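Local coordinates for protein 3-keto-5-aminohexanoate cleavage enzyme (Ralstonia eutropha, PDB 3C6C) that probably cleaves 3-keto-5-aminohexanoate, as a metal-binding TIM-barrel enzyme, at residues L210-L215 and Q240-G245; I143-I148 and E184-S189. One frame throughout, in Å; residues are numbered along the deposited sequence. Where two conformers were deposited one is given.

Contact 1. Residues L210-L215 and Q240-G245; sequences LFQMVL and QWAAFG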
loop_
_atom_site.group_PDB
_atom_site.type_symbol
_atom_site.label_atom_id
_atom_site.label_comp_id
_atom_site.label_asym_id
_atom_site.label_seq_id
_atom_site.Cartn_x
_atom_site.Cartn_y
_atom_site.Cartn_z
ATOM N N LEU A 210 9.632 4.515 21.813
ATOM C CA LEU A 210 8.313 3.841 21.872
ATOM C C LEU A 210 7.232 4.681 21.242
ATOM O O LEU A 210 6.927 5.781 21.702
ATOM C CB LEU A 210 7.886 3.597 23.331
ATOM C CG LEU A 210 8.821 2.899 24.284
ATOM C CD1 LEU A 210 8.095 2.692 25.624
ATOM C CD2 LEU A 210 9.335 1.566 23.691
ATOM N N PHE A 211 6.629 4.120 20.204
ATOM C CA PHE A 211 5.522 4.755 19.490
ATOM C C PHE A 211 4.268 3.862 19.610
ATOM O O PHE A 211 4.335 2.633 19.523
ATOM C CB PHE A 211 5.794 4.923 18.001
ATOM C CG PHE A 211 6.810 5.984 17.648
ATOM C CD1 PHE A 211 8.154 5.725 17.766
ATOM C CD2 PHE A 211 6.411 7.200 17.109
ATOM C CE1 PHE A 211 9.079 6.671 17.405
ATOM C CE2 PHE A 211 7.345 8.168 16.747
ATOM C CZ PHE A 211 8.675 7.890 16.895
ATOM N N GLN A 212 3.140 4.507 19.791
ATOM C CA GLN A 212 1.850 3.812 19.695
ATOM C C GLN A 212 0.828 4.571 18.894
ATOM O O GLN A 212 0.518 5.728 19.161
ATOM C CB GLN A 212 1.275 3.503 21.067
ATOM C CG GLN A 212 -0.102 2.867 21.036
ATOM C CD GLN A 212 -0.449 2.172 22.345
ATOM O OE1 GLN A 212 -0.508 0.942 22.401
ATOM N NE2 GLN A 212 -0.667 2.961 23.405
HETATM N N MSE A 213 0.259 3.865 17.932
HETATM C CA MSE A 213 -0.844 4.403 17.128
HETATM C C MSE A 213 -2.180 4.192 17.825
HETATM O O MSE A 213 -2.579 3.055 18.107
HETATM C CB MSE A 213 -0.959 3.700 15.767
HETATM C CG MSE A 213 0.298 3.543 15.006
HETATM SE SE MSE A 213 -0.130 2.502 13.424
HETATM C CE MSE A 213 1.551 2.106 13.072
ATOM N N VAL A 214 -2.829 5.310 18.102
ATOM C CA VAL A 214 -4.225 5.370 18.523
ATOM C C VAL A 214 -5.101 5.373 17.276
ATOM O O VAL A 214 -5.052 6.304 16.463
ATOM C CB VAL A 214 -4.519 6.639 19.393
ATOM C CG1 VAL A 214 -5.974 6.600 19.918
ATOM C CG2 VAL A 214 -3.505 6.735 20.570
ATOM N N LEU A 215 -5.881 4.310 17.101
ATOM C CA LEU A 215 -6.705 4.149 15.895
ATOM C C LEU A 215 -8.201 4.183 16.170
ATOM O O LEU A 215 -8.702 3.571 17.084
ATOM C CB LEU A 215 -6.343 2.857 15.135
ATOM C CG LEU A 215 -4.879 2.679 14.710
ATOM C CD1 LEU A 215 -4.634 1.276 14.182
ATOM C CD2 LEU A 215 -4.478 3.751 13.662
ATOM N N GLN A 240 10.373 0.529 18.905
ATOM C CA GLN A 240 9.260 -0.387 19.152
ATOM C C GLN A 240 7.978 0.382 18.877
ATOM O O GLN A 240 7.897 1.587 19.164
ATOM C CB GLN A 240 9.263 -0.899 20.599
ATOM C CG GLN A 240 10.299 -1.953 20.884
ATOM C CD GLN A 240 10.096 -3.212 20.069
ATOM O OE1 GLN A 240 8.993 -3.746 20.009
ATOM N NE2 GLN A 240 11.164 -3.706 19.448
ATOM N N TRP A 241 7.005 -0.294 18.265
ATOM C CA TRP A 241 5.703 0.323 18.000
ATOM C C TRP A 241 4.569 -0.606 18.381
ATOM O O TRP A 241 4.713 -1.834 18.408
ATOM C CB TRP A 241 5.547 0.800 16.545
ATOM C CG TRP A 241 5.455 -0.276 15.548
ATOM C CD1 TRP A 241 6.487 -0.928 14.957
ATOM C CD2 TRP A 241 4.257 -0.880 15.047
ATOM N NE1 TRP A 241 6.012 -1.896 14.102
ATOM C CE2 TRP A 241 4.644 -1.891 14.147
ATOM C CE3 TRP A 241 2.896 -0.668 15.277
ATOM C CZ2 TRP A 241 3.714 -2.694 13.477
ATOM C CZ3 TRP A 241 1.980 -1.441 14.581
ATOM C CH2 TRP A 241 2.394 -2.455 13.715
ATOM N N ALA A 242 3.464 0.032 18.709
ATOM C CA ALA A 242 2.185 -0.637 19.019
ATOM C C ALA A 242 1.052 0.086 18.305
ATOM O O ALA A 242 1.215 1.191 17.813
ATOM C CB ALA A 242 1.962 -0.649 20.514
ATOM N N ALA A 243 -0.092 -0.577 18.244
ATOM C CA ALA A 243 -1.301 0.007 17.691
ATOM C C ALA A 243 -2.476 -0.607 18.429
ATOM O O ALA A 243 -2.408 -1.765 18.846
ATOM C CB ALA A 243 -1.395 -0.268 16.174
ATOM N N PHE A 244 -3.502 0.189 18.656
ATOM C CA PHE A 244 -4.728 -0.351 19.259
ATOM C C PHE A 244 -5.983 0.311 18.723
ATOM O O PHE A 244 -5.940 1.370 18.144
ATOM C CB PHE A 244 -4.639 -0.249 20.779
ATOM C CG PHE A 244 -4.849 1.128 21.323
ATOM C CD1 PHE A 244 -3.792 1.984 21.505
ATOM C CD2 PHE A 244 -6.124 1.565 21.684
ATOM C CE1 PHE A 244 -3.987 3.226 22.025
ATOM C CE2 PHE A 244 -6.333 2.835 22.196
ATOM C CZ PHE A 244 -5.258 3.665 22.380
ATOM N N GLY A 245 -7.087 -0.394 18.895
ATOM C CA GLY A 245 -8.387 0.105 18.577
ATOM C C GLY A 245 -9.362 0.086 19.747
ATOM O O GLY A 245 -9.134 -0.460 20.836
#
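The ring of Phe244 meets Gln212 at its edge: amide carbon CD of Gln212 lies 3.5 Å from CD1 of Phe244, near the ring plane, with amide and ring turned 69° apart. Val214 comes alongside, its CG2 approaching Phe244 CE1 obliquely at 3.8 Å. Phe244 has its CG between backbone N and carbonyl carbon (chi1 76°), which swings the ring across to these neighbours; Arg265 adds a cation-pi contact. On the reverse of the sheet, selenomethionine Met213 makes an oblique Met-aromatic contact with Trp241, its extended chain carrying CE to 3.8 Å from CE3 of the indole. The methyl of Ala243 sits in the indole plane at the edge. Alanine suits the paired strand too: the small CB of Ala242 leaves room for OE1 of Gln212 at 3.5 Å, while NE2 of Gln212 hydrogen-bonds OE1 of Glu186. Five backbone hydrogen bonds hold the parallel pair, from Phe211 N to Gln240 O (3.0 Å) up to Leu215 N with Phe244 O. Helix 225-232, the crossover of this beta-alpha-beta unit, packs on Met213, Leu215, Trp241 and Ala243, whereas strand 182-187 flanks 210-214 on its other edge.

Contact 2. Residues I143-I148 and E184-S189; sequences IASLDI and ELEVFS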
loop_
_atom_site.group_PDB
_atom_site.type_symbol
_atom_site.label_atom_id
_atom_site.label_comp_id
_atom_site.label_asym_id
_atom_site.label_seq_id
_atom_site.Cartn_x
_atom_site.Cartn_y
_atom_site.Cartn_z
ATOM N N ILE A 143 7.362 3.787 32.546
ATOM C CA ILE A 143 6.806 4.355 31.304
ATOM C C ILE A 143 5.712 5.346 31.639
ATOM O O ILE A 143 5.044 5.217 32.648
ATOM C CB ILE A 143 6.237 3.240 30.383
ATOM C CG1 ILE A 143 7.318 2.222 29.999
ATOM C CG2 ILE A 143 5.556 3.820 29.151
ATOM C CD1 ILE A 143 6.763 0.987 29.306
ATOM N N ALA A 144 5.576 6.371 30.815
ATOM C CA ALA A 144 4.387 7.261 30.864
ATOM C C ALA A 144 3.970 7.666 29.463
ATOM O O ALA A 144 4.800 7.786 28.566
ATOM C CB ALA A 144 4.633 8.501 31.745
ATOM N N SER A 145 2.661 7.829 29.291
ATOM C CA SER A 145 2.064 8.146 27.982
ATOM C C SER A 145 2.018 9.642 27.706
ATOM O O SER A 145 1.560 10.450 28.533
ATOM C CB SER A 145 0.652 7.560 27.888
ATOM O OG SER A 145 0.689 6.153 28.093
ATOM N N LEU A 146 2.468 9.977 26.519
ATOM C CA LEU A 146 2.556 11.339 26.022
ATOM C C LEU A 146 1.909 11.421 24.644
ATOM O O LEU A 146 2.386 10.808 23.680
ATOM C CB LEU A 146 4.020 11.751 25.914
ATOM C CG LEU A 146 4.309 13.254 25.732
ATOM C CD1 LEU A 146 3.736 14.078 26.854
ATOM C CD2 LEU A 146 5.794 13.477 25.615
ATOM N N ASP A 147 0.824 12.179 24.594
ATOM C CA ASP A 147 0.035 12.348 23.377
ATOM C C ASP A 147 0.681 13.476 22.589
ATOM O O ASP A 147 0.545 14.646 22.935
ATOM C CB ASP A 147 -1.431 12.715 23.668
ATOM C CG ASP A 147 -2.236 11.564 24.267
ATOM O OD1 ASP A 147 -1.704 10.465 24.421
ATOM O OD2 ASP A 147 -3.406 11.789 24.616
ATOM N N ILE A 148 1.419 13.115 21.549
ATOM C CA ILE A 148 2.284 14.111 20.866
ATOM C C ILE A 148 1.577 14.785 19.718
ATOM O O ILE A 148 2.024 14.754 18.579
ATOM C CB ILE A 148 3.664 13.554 20.439
ATOM C CG1 ILE A 148 3.562 12.309 19.559
ATOM C CG2 ILE A 148 4.523 13.354 21.705
ATOM C CD1 ILE A 148 4.894 12.029 18.862
ATOM N N GLU A 184 5.916 6.767 26.108
ATOM C CA GLU A 184 5.140 6.143 25.037
ATOM C C GLU A 184 4.480 7.243 24.227
ATOM O O GLU A 184 3.555 7.932 24.672
ATOM C CB GLU A 184 4.108 5.163 25.589
ATOM C CG GLU A 184 3.444 4.327 24.507
ATOM C CD GLU A 184 2.449 3.357 25.096
ATOM O OE1 GLU A 184 1.444 3.830 25.697
ATOM O OE2 GLU A 184 2.673 2.136 24.932
ATOM N N LEU A 185 5.007 7.414 23.023
ATOM C CA LEU A 185 4.605 8.499 22.136
ATOM C C LEU A 185 3.350 8.082 21.405
ATOM O O LEU A 185 3.378 7.252 20.475
ATOM C CB LEU A 185 5.718 8.835 21.121
ATOM C CG LEU A 185 7.102 9.128 21.697
ATOM C CD1 LEU A 185 8.118 9.266 20.567
ATOM C CD2 LEU A 185 7.070 10.370 22.606
ATOM N N GLU A 186 2.252 8.687 21.837
ATOM C CA GLU A 186 0.923 8.385 21.303
ATOM C C GLU A 186 0.636 9.278 20.096
ATOM O O GLU A 186 0.628 10.508 20.178
ATOM C CB GLU A 186 -0.182 8.549 22.348
ATOM C CG GLU A 186 0.132 8.102 23.792
ATOM C CD GLU A 186 0.342 6.617 24.003
ATOM O OE1 GLU A 186 0.054 5.809 23.087
ATOM O OE2 GLU A 186 0.789 6.252 25.135
ATOM N N VAL A 187 0.394 8.605 18.981
ATOM C CA VAL A 187 0.214 9.251 17.666
ATOM C C VAL A 187 -1.126 8.956 17.005
ATOM O O VAL A 187 -1.668 7.839 17.073
ATOM C CB VAL A 187 1.407 8.893 16.710
ATOM C CG1 VAL A 187 2.769 9.293 17.353
ATOM C CG2 VAL A 187 1.373 7.386 16.281
ATOM N N PHE A 188 -1.681 10.011 16.402
ATOM C CA PHE A 188 -3.025 9.982 15.800
ATOM C C PHE A 188 -3.012 10.224 14.305
ATOM O O PHE A 188 -4.060 10.250 13.654
ATOM C CB PHE A 188 -3.925 11.030 16.468
ATOM C CG PHE A 188 -4.206 10.767 17.930
ATOM C CD1 PHE A 188 -3.248 11.039 18.894
ATOM C CD2 PHE A 188 -5.436 10.301 18.338
ATOM C CE1 PHE A 188 -3.512 10.827 20.226
ATOM C CE2 PHE A 188 -5.705 10.088 19.683
ATOM C CZ PHE A 188 -4.743 10.356 20.612
ATOM N N SER A 189 -1.807 10.412 13.773
ATOM C CA SER A 189 -1.608 10.830 12.373
ATOM C C SER A 189 -0.170 10.629 11.934
ATOM O O SER A 189 0.687 10.444 12.757
ATOM C CB SER A 189 -1.922 12.311 12.218
ATOM O OG SER A 189 -0.930 13.095 12.880
#
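Backbone hydrogen bonds pair the strands in parallel, Ser145 beside Glu184 and Asp147 beside Glu186. Glu184 N donates to Ala144 O and Leu146 N to Glu184 O (3.0 Å); Glu186 N then reaches Leu146 O at 2.8 Å, and Ile148 N closes the ladder on Glu186 O.

The apolar contacts lie on the helix-facing side. CD1 of Ile148 rests 3.8 Å from CG1 of Val187, the two side chains lying side by side, and 4.0 Å from CB of Leu185, which it crosses at a slant. Ile148 also packs on Leu169 and Leu199, Val187 on Asp192 and Ile193, and Leu146 on Leu169 and Met172, so branched residues fill the layer beneath helices 166-179 and 190-201.

Polar side chains gather on the opposite face. Glu186 is bent at its second torsion (chi2 -67°), which brings its OE2 within 3.0 Å of Ser145 OG, a hydroxyl hydrogen-bonded to Asn101 OD1. CG of Glu186 lies 3.1 Å from OD1 of Asp147, and the two carboxylate planes are perpendicular. Glu184 instead runs extended, its OE1 taking a weak hydrogen bond from Asn101 and lying 2.6 Å from OE2 of Glu186. The edge of the Phe188 ring faces CG of Asp147.

The acids and Ser145 thus form a polar patch near the bound nickel, packed against one another and against the amides of Asn101 and Gln212.

How the contacts relate
Contact 2 and contact 1 follow one another around a single barrel sheet, in the strand order 143-147, 182-187, 210-214, 240-244, with their centres about 8 Å apart. The middle strands join them: Gln212 N to Leu185 O and Leu185 N to Leu210 O are both 2.8 Å, probable hydrogen bonds. Inside, Val214 CG1 packs 3.5 Å from CE2 of Phe188. Both contacts border the nickel bound by His66, His68 and Glu269: the side chain of Ser145 lies about 5 Å from the metal and that of Phe244 about 7 Å. A bound acetate, about 4 Å from the Val214 side chain and 6 Å from that of Phe188, may mark the same pocket.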